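Local atomic coordinates of carbohydrate kinase, pfkB family (PDB entry 3KTN), a protein that is probably a PfkB-family sugar kinase, perhaps phosphorylating 2-keto-3-deoxygluconate, and binds magnesium. Residues L40-A45 against G315-T320. Sequence-based numbering, arbitrary orientation.
Sequences LLANLA and GDIPLT
The side-chain amide of N43 turns one face to P318, whose carbonyl O stands over it, 3.3 Å from N43 CG. The N43 and P318 side chains cross at about a right angle, and the proline CB comes over that same face, 3.8 Å from N43 CG. At the amide's edge, tilted slightly toward the proline side, is T320 OG1, 3.7 Å from N43 CG; this hydroxyl is hydrogen-bonded to N306. With CG anti to the backbone N (chi1 -159°), the N43 side chain leaves the helix toward the loop, and its CA adds a CH-O contact of 3.5 Å to P318 O. Here is a case of a helix packed against an irregular chain in the ribokinase fold: helix 36-46 links the small four-stranded sheet to strand 50-57 of the large central one, while the 315-320 loop joins helices 296-310 and 322-330. One residue earlier in the helix, A42 CB meets I317 CG2 at 3.5 Å. A281 of helix 278-291 touches both N43 and P318. About 6 Å from the P318 side chain lies the magnesium ion; G315 N is hydrogen-bonded to D274 of the metal site, and D316 forms a salt bridge with R14.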
loop_
_atom_site.group_PDB
_atom_site.type_symbol
_atom_site.label_atom_id
_atom_site.label_comp_id
_atom_site.label_asym_id
_atom_site.label_seq_id
_atom_site.Cartn_x
_atom_site.Cartn_y
_atom_site.Cartn_z
ATOM N N LEU A 40 5.252 -24.828 -12.711
ATOM C CA LEU A 40 4.744 -25.901 -13.550
ATOM C C LEU A 40 3.481 -26.531 -12.973
ATOM O O LEU A 40 2.433 -26.542 -13.622
ATOM C CB LEU A 40 5.815 -26.983 -13.725
ATOM C CG LEU A 40 5.397 -28.152 -14.626
ATOM C CD1 LEU A 40 5.111 -27.624 -16.029
ATOM C CD2 LEU A 40 6.494 -29.213 -14.666
ATOM N N LEU A 41 3.586 -27.058 -11.758
ATOM C CA LEU A 41 2.448 -27.708 -11.121
ATOM C C LEU A 41 1.261 -26.769 -10.891
ATOM O O LEU A 41 0.100 -27.190 -10.999
ATOM C CB LEU A 41 2.878 -28.340 -9.795
ATOM C CG LEU A 41 3.980 -29.403 -9.883
ATOM C CD1 LEU A 41 4.160 -30.047 -8.514
ATOM C CD2 LEU A 41 3.624 -30.452 -10.938
ATOM N N ALA A 42 1.549 -25.506 -10.577
ATOM C CA ALA A 42 0.492 -24.525 -10.339
ATOM C C ALA A 42 -0.351 -24.353 -11.597
ATOM O O ALA A 42 -1.579 -24.364 -11.536
ATOM C CB ALA A 42 1.093 -23.176 -9.929
ATOM N N ASN A 43 0.312 -24.200 -12.739
ATOM C CA ASN A 43 -0.402 -24.024 -13.996
ATOM C C ASN A 43 -1.187 -25.291 -14.348
ATOM O O ASN A 43 -2.343 -25.214 -14.764
ATOM C CB ASN A 43 0.571 -23.686 -15.128
ATOM C CG ASN A 43 -0.119 -23.015 -16.298
ATOM O OD1 ASN A 43 -1.352 -22.990 -16.376
ATOM N ND2 ASN A 43 0.668 -22.468 -17.216
ATOM N N LEU A 44 -0.554 -26.452 -14.189
ATOM C CA LEU A 44 -1.216 -27.726 -14.481
ATOM C C LEU A 44 -2.423 -27.937 -13.552
ATOM O O LEU A 44 -3.445 -28.484 -13.967
ATOM C CB LEU A 44 -0.218 -28.883 -14.341
ATOM C CG LEU A 44 0.884 -28.923 -15.410
ATOM C CD1 LEU A 44 1.878 -30.037 -15.106
ATOM C CD2 LEU A 44 0.252 -29.127 -16.783
ATOM N N ALA A 45 -2.310 -27.502 -12.298
ATOM C CA ALA A 45 -3.428 -27.638 -11.364
ATOM C C ALA A 45 -4.558 -26.727 -11.843
ATOM O O ALA A 45 -5.737 -27.065 -11.729
ATOM C CB ALA A 45 -2.994 -27.255 -9.947
ATOM N N GLY A 315 4.630 -11.745 -11.874
ATOM C CA GLY A 315 5.101 -12.873 -11.084
ATOM C C GLY A 315 5.365 -14.122 -11.905
ATOM O O GLY A 315 4.929 -14.224 -13.055
ATOM N N ASP A 316 6.073 -15.074 -11.300
ATOM C CA ASP A 316 6.453 -16.343 -11.943
ATOM C C ASP A 316 5.338 -17.340 -12.228
ATOM O O ASP A 316 5.393 -18.078 -13.215
ATOM C CB ASP A 316 7.476 -17.100 -11.090
ATOM C CG ASP A 316 8.728 -16.306 -10.819
ATOM O OD1 ASP A 316 9.823 -16.870 -11.011
ATOM O OD2 ASP A 316 8.630 -15.134 -10.401
ATOM N N ILE A 317 4.352 -17.393 -11.341
ATOM C CA ILE A 317 3.266 -18.357 -11.477
ATOM C C ILE A 317 2.313 -18.092 -12.631
ATOM O O ILE A 317 1.664 -17.050 -12.678
ATOM C CB ILE A 317 2.414 -18.442 -10.188
ATOM C CG1 ILE A 317 3.315 -18.518 -8.947
ATOM C CG2 ILE A 317 1.513 -19.672 -10.250
ATOM C CD1 ILE A 317 4.101 -19.796 -8.830
ATOM N N PRO A 318 2.215 -19.043 -13.578
ATOM C CA PRO A 318 1.321 -18.909 -14.735
ATOM C C PRO A 318 -0.066 -19.341 -14.265
ATOM O O PRO A 318 -0.354 -20.541 -14.172
ATOM C CB PRO A 318 1.900 -19.900 -15.757
ATOM C CG PRO A 318 3.299 -20.198 -15.243
ATOM C CD PRO A 318 3.121 -20.188 -13.753
ATOM N N LEU A 319 -0.906 -18.365 -13.944
ATOM C CA LEU A 319 -2.258 -18.620 -13.459
ATOM C C LEU A 319 -3.270 -18.525 -14.600
ATOM O O LEU A 319 -4.061 -17.575 -14.670
ATOM C CB LEU A 319 -2.605 -17.609 -12.360
ATOM C CG LEU A 319 -1.698 -17.631 -11.119
ATOM C CD1 LEU A 319 -1.873 -16.356 -10.326
ATOM C CD2 LEU A 319 -2.021 -18.835 -10.256
ATOM N N THR A 320 -3.236 -19.513 -15.492
ATOM C CA THR A 320 -4.135 -19.557 -16.640
ATOM C C THR A 320 -4.998 -20.814 -16.623
ATOM O O THR A 320 -4.672 -21.795 -15.959
ATOM C CB THR A 320 -3.347 -19.520 -17.979
ATOM O OG1 THR A 320 -2.391 -20.590 -18.010
ATOM C CG2 THR A 320 -2.618 -18.194 -18.130
#